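PDB 3Q9D: protein CPn_0803/CP_1068/CPj0803/CpB0832 from Chlamydophila pneumoniae, which is of unknown function but probably has a coiled-coil form and may act at the needle tip of a type III secretion system. Local coordinates for residues A[48-53]-A[90-95]; A[152-157]-A[166-171]. One frame throughout, in Å; residues are numbered along the deposited sequence. Where two conformers were deposited one is given.

Overall arrangement
The two contacts sit in separate parts of an elongated chain, on opposite sides of its centre: contact 1 lies about 25 Å from that centre and contact 2 about 23 Å. Their own centres are 47 Å apart, the nearest atoms about 30 Å, and nothing in one touches the other. Contact 1 joins helices 48-61 and 86-98 of the N-terminal helical part through apolar, mostly aromatic side chains. Contact 2 pairs strands 150-159 and 164-170 by backbone bonds, in the three-stranded sheet that follows helix 107-133 and leads into helix 171-190. No other subunit touches contact 1, whereas contact 2 meets two others.

Contact 1: residues A[48-53]-A[90-95]; sequences DNVFLL and NFFFEM
Phe51 and Phe92 meet in an edge-to-face (T-shaped) stack: the edge of Phe92 is turned toward the face of Phe51, with ring planes 73° apart and centroids separated by 5.6 Å. The nearest carbons are Phe51 CE1 and Phe92 CE1, 3.9 Å apart, and Phe92 CZ lies over the Phe51 face. Phe92 thus presents its far rim as a bump. Phe51 does not leave its backbone aimed at helix 86-98, but CG lies beside the backbone N (chi1 -73°) and the long, flat ring carries its far end across to the partner.

Val50 adds a smaller knob next to this ring pair. In the conformer given, Val50 CG1 rests 3.9 Å from Phe92 CE2, so the far end of the Phe92 ring has Phe51 and Val50 as neighbours. The short branched side chain suits this spot on the helix, because its methyl reaches the ring without a long arm. The segments of helices 48-61 and 86-98 run at 51° with their axes 13.4 Å apart. Together with helices 70-82 and 107-133 they form the N-terminal helical bundle, and at that separation large, mostly aromatic side chains span the gap and fill its interior.

Phe91 and Met95, one turn apart on helix 86-98, close round the tip of Phe51. Phe51 CZ comes to the edge of the Phe91 ring, 4.2 Å from Phe91 CE2, while Met95, in the conformer given, sets its CE 4.1 Å from Phe51 CE1. An unbranched, flexible chain can turn its end methyl toward the ring in this way. Within helix 86-98, Phe91 CD2 also stands over the centre of one Phe92 face. Leu116 of helix 107-133 packs on Phe51, Ile117 of that helix on Met95, and Val78 of helix 70-82 on Phe92.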
# COMPACT_ATOMS: atom_id res chain seq x y z
N ASP A 48 39.13 17.65 -0.46
CA ASP A 48 38.77 16.23 -0.29
C ASP A 48 37.48 16.12 0.49
O ASP A 48 36.71 15.15 0.34
CB ASP A 48 39.85 15.45 0.47
CG ASP A 48 41.08 15.14 -0.38
OD1 ASP A 48 41.00 15.29 -1.62
OD2 ASP A 48 42.12 14.74 0.20
N ASN A 49 37.25 17.11 1.34
CA ASN A 49 36.09 17.05 2.20
C ASN A 49 34.79 17.00 1.39
O ASN A 49 33.81 16.42 1.85
CB ASN A 49 36.09 18.23 3.17
CG ASN A 49 35.46 17.88 4.50
OD1 ASN A 49 35.54 16.73 4.95
ND2 ASN A 49 34.82 18.86 5.13
N VAL A 50 34.79 17.59 0.19
CA VAL A 50 33.59 17.66 -0.64
C VAL A 50 33.16 16.27 -1.12
O VAL A 50 31.98 15.95 -1.14
CB VAL A 50 33.78 18.60 -1.86
CG1 VAL A 50 32.52 18.64 -2.71
CG2 VAL A 50 34.15 20.00 -1.40
N PHE A 51 34.13 15.47 -1.54
CA PHE A 51 33.83 14.12 -1.99
C PHE A 51 33.28 13.32 -0.83
O PHE A 51 32.40 12.49 -1.02
CB PHE A 51 35.07 13.43 -2.55
CG PHE A 51 35.49 13.95 -3.91
CD1 PHE A 51 35.05 13.32 -5.06
CD2 PHE A 51 36.30 15.07 -4.02
CE1 PHE A 51 35.42 13.80 -6.31
CE2 PHE A 51 36.67 15.55 -5.27
CZ PHE A 51 36.23 14.91 -6.41
N LEU A 52 33.86 13.49 0.35
CA LEU A 52 33.40 12.77 1.53
C LEU A 52 31.99 13.15 1.95
O LEU A 52 31.16 12.28 2.25
CB LEU A 52 34.37 12.98 2.70
CG LEU A 52 34.18 12.07 3.91
CD1 LEU A 52 34.24 10.61 3.49
CD2 LEU A 52 35.21 12.37 4.98
N LEU A 53 31.71 14.45 1.99
CA LEU A 53 30.39 14.94 2.34
C LEU A 53 29.35 14.50 1.30
O LEU A 53 28.24 14.11 1.65
CB LEU A 53 30.40 16.46 2.45
CG LEU A 53 30.49 17.05 3.86
CD1 LEU A 53 31.81 17.78 4.05
CD2 LEU A 53 29.31 17.98 4.12
N ASN A 90 27.91 21.05 -12.27
CA ASN A 90 28.03 20.35 -13.55
C ASN A 90 29.10 19.27 -13.52
O ASN A 90 28.96 18.23 -14.16
CB ASN A 90 28.29 21.33 -14.70
CG ASN A 90 27.07 22.16 -15.02
OD1 ASN A 90 25.94 21.82 -14.63
ND2 ASN A 90 27.28 23.25 -15.75
N PHE A 91 30.18 19.52 -12.79
CA PHE A 91 31.23 18.52 -12.67
C PHE A 91 30.63 17.25 -12.07
O PHE A 91 30.83 16.15 -12.60
CB PHE A 91 32.36 19.03 -11.79
CG PHE A 91 33.40 17.99 -11.48
CD1 PHE A 91 34.23 17.51 -12.49
CD2 PHE A 91 33.56 17.50 -10.20
CE1 PHE A 91 35.19 16.55 -12.22
CE2 PHE A 91 34.52 16.54 -9.92
CZ PHE A 91 35.33 16.07 -10.94
N PHE A 92 29.89 17.39 -10.97
CA PHE A 92 29.31 16.21 -10.32
C PHE A 92 28.17 15.56 -11.10
O PHE A 92 28.03 14.34 -11.08
CB PHE A 92 28.89 16.53 -8.88
CG PHE A 92 30.06 16.63 -7.93
CD1 PHE A 92 30.88 15.52 -7.71
CD2 PHE A 92 30.33 17.80 -7.25
CE1 PHE A 92 31.96 15.59 -6.84
CE2 PHE A 92 31.40 17.89 -6.38
CZ PHE A 92 32.22 16.78 -6.17
N PHE A 93 27.37 16.37 -11.81
CA PHE A 93 26.33 15.81 -12.68
C PHE A 93 26.94 14.98 -13.83
O PHE A 93 26.48 13.88 -14.11
CB PHE A 93 25.43 16.91 -13.25
CG PHE A 93 24.48 17.52 -12.23
CD1 PHE A 93 23.78 16.70 -11.34
CD2 PHE A 93 24.29 18.89 -12.17
CE1 PHE A 93 22.88 17.27 -10.39
CE2 PHE A 93 23.40 19.46 -11.24
CZ PHE A 93 22.71 18.64 -10.34
N GLU A 94 27.94 15.52 -14.52
CA GLU A 94 28.63 14.74 -15.57
C GLU A 94 29.20 13.45 -14.99
O GLU A 94 29.03 12.36 -15.55
CB GLU A 94 29.77 15.55 -16.17
CG GLU A 94 29.35 16.76 -16.96
CD GLU A 94 28.69 16.38 -18.27
OE1 GLU A 94 28.58 15.17 -18.57
OE2 GLU A 94 28.29 17.31 -19.01
N MET A 95 29.87 13.57 -13.85
CA MET A 95 30.46 12.42 -13.18
C MET A 95 29.41 11.35 -12.83
O MET A 95 29.53 10.17 -13.20
CB MET A 95 31.18 12.86 -11.90
CG MET A 95 31.68 11.69 -11.05
SD MET A 95 32.13 12.15 -9.35
CE MET A 95 33.17 13.57 -9.68

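Contact 2: residues A[152-157]-A[166-171]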
# COMPACT_ATOMS: atom_id res chain seq x y z
N ILE A 152 -5.20 -22.45 -13.75
CA ILE A 152 -5.15 -21.02 -13.49
C ILE A 152 -3.70 -20.50 -13.41
O ILE A 152 -2.77 -21.28 -13.25
CB ILE A 152 -5.94 -20.66 -12.22
CG1 ILE A 152 -5.39 -21.41 -11.02
CG2 ILE A 152 -7.43 -20.95 -12.42
CD1 ILE A 152 -5.88 -20.86 -9.69
N PHE A 153 -3.53 -19.19 -13.53
CA PHE A 153 -2.20 -18.60 -13.55
C PHE A 153 -2.09 -17.57 -12.46
O PHE A 153 -2.96 -16.71 -12.34
CB PHE A 153 -1.96 -17.93 -14.90
CG PHE A 153 -1.96 -18.90 -16.05
CD1 PHE A 153 -0.79 -19.59 -16.39
CD2 PHE A 153 -3.11 -19.12 -16.77
CE1 PHE A 153 -0.79 -20.49 -17.45
CE2 PHE A 153 -3.10 -20.03 -17.84
CZ PHE A 153 -1.95 -20.71 -18.16
N LEU A 154 -1.04 -17.68 -11.66
CA LEU A 154 -0.69 -16.62 -10.72
C LEU A 154 0.28 -15.69 -11.43
O LEU A 154 1.46 -16.02 -11.64
CB LEU A 154 -0.05 -17.22 -9.45
CG LEU A 154 0.28 -16.30 -8.27
CD1 LEU A 154 0.76 -17.15 -7.10
CD2 LEU A 154 1.34 -15.24 -8.62
N ASN A 155 -0.22 -14.54 -11.86
CA ASN A 155 0.60 -13.58 -12.60
C ASN A 155 1.14 -12.52 -11.68
O ASN A 155 0.44 -12.07 -10.77
CB ASN A 155 -0.21 -12.93 -13.71
CG ASN A 155 -0.87 -13.96 -14.60
OD1 ASN A 155 -0.20 -14.61 -15.40
ND2 ASN A 155 -2.18 -14.13 -14.44
N ARG A 156 2.38 -12.10 -11.91
CA ARG A 156 2.93 -10.98 -11.17
C ARG A 156 3.42 -9.91 -12.15
O ARG A 156 4.26 -10.19 -12.98
CB ARG A 156 4.09 -11.44 -10.27
CG ARG A 156 3.63 -12.27 -9.09
CD ARG A 156 4.84 -12.84 -8.33
NE ARG A 156 4.44 -13.87 -7.38
CZ ARG A 156 3.85 -13.61 -6.21
NH1 ARG A 156 3.59 -12.35 -5.86
NH2 ARG A 156 3.52 -14.61 -5.41
N LEU A 157 2.87 -8.71 -12.03
CA LEU A 157 3.13 -7.51 -12.83
C LEU A 157 4.16 -6.61 -12.15
O LEU A 157 3.87 -6.36 -10.98
CB LEU A 157 1.83 -6.74 -13.07
CG LEU A 157 0.83 -7.39 -14.02
CD1 LEU A 157 1.31 -7.31 -15.46
CD2 LEU A 157 0.56 -8.84 -13.62
N LEU A 166 -0.09 -8.74 -7.86
CA LEU A 166 -0.43 -10.13 -8.12
C LEU A 166 -1.80 -10.19 -8.77
O LEU A 166 -2.74 -9.56 -8.28
CB LEU A 166 -0.46 -10.91 -6.80
CG LEU A 166 -0.72 -12.43 -6.83
CD1 LEU A 166 -0.11 -13.09 -5.60
CD2 LEU A 166 -2.23 -12.69 -6.87
N LEU A 167 -1.94 -10.96 -9.84
CA LEU A 167 -3.23 -11.07 -10.50
C LEU A 167 -3.49 -12.52 -10.92
O LEU A 167 -2.67 -13.10 -11.63
CB LEU A 167 -3.25 -10.14 -11.72
CG LEU A 167 -4.56 -9.96 -12.48
CD1 LEU A 167 -5.59 -9.21 -11.60
CD2 LEU A 167 -4.28 -9.19 -13.76
N MET A 168 -4.60 -13.11 -10.48
CA MET A 168 -4.95 -14.49 -10.90
C MET A 168 -5.80 -14.41 -12.16
O MET A 168 -6.64 -13.50 -12.30
CB MET A 168 -5.73 -15.27 -9.81
CG MET A 168 -5.10 -15.25 -8.41
SD MET A 168 -3.51 -16.10 -8.32
CE MET A 168 -3.98 -17.76 -8.81
N THR A 169 -5.61 -15.36 -13.08
CA THR A 169 -6.43 -15.45 -14.29
C THR A 169 -6.70 -16.91 -14.59
O THR A 169 -5.83 -17.75 -14.40
CB THR A 169 -5.69 -14.85 -15.53
OG1 THR A 169 -4.39 -15.44 -15.66
CG2 THR A 169 -5.55 -13.32 -15.42
N ASP A 170 -7.91 -17.22 -15.05
CA ASP A 170 -8.12 -18.56 -15.58
C ASP A 170 -7.95 -18.46 -17.09
O ASP A 170 -7.59 -17.41 -17.59
CB ASP A 170 -9.49 -19.14 -15.17
CG ASP A 170 -10.66 -18.32 -15.68
OD1 ASP A 170 -10.44 -17.45 -16.55
OD2 ASP A 170 -11.80 -18.56 -15.23
N VAL A 171 -8.22 -19.54 -17.82
CA VAL A 171 -7.93 -19.53 -19.25
C VAL A 171 -8.83 -18.55 -20.01
O VAL A 171 -8.40 -17.88 -20.96
CB VAL A 171 -8.04 -20.96 -19.82
CG1 VAL A 171 -8.34 -20.92 -21.28
CG2 VAL A 171 -6.76 -21.73 -19.57
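Asn155 reaches over Leu167 with its side-chain amide. Asn155 ND2 gives one hydrogen bond to Thr169 OG1 (2.8 Å), which lies in the amide plane, and a more bent one to Leu167 O (3.0 Å). That carbonyl also accepts Asn155 N, and the two donors arrive from opposite faces of its plane. Asparagine suits this buried place because its other end, OD1, bonds Ser142 OG, which fixes how the amide is turned. Thr169 OG1 can receive ND2 because chi1 (52°) sets it between the backbone N and the carbonyl carbon.

Beneath lies regular antiparallel pairing: Phe153 with Thr169 and Asn155 with Leu167 are hydrogen-bonded pairs, Phe153 N giving to Thr169 O at 2.8 Å. On the other face, Met168 folds back to lay SD 3.8 Å from Leu154 CG and CE 3.7 Å from Ile152 CD1, while Leu154 CD2 rests 3.9 Å from Leu166 CG.

Asp170 is the N-cap of helix 171-190, its OD1 accepting Asn173 N and OD2 forming a salt bridge with Arg150. This beta hairpin is flanked by strand 137-147 along 150-159, while a second subunit adds backbone hydrogen bonds from Met168.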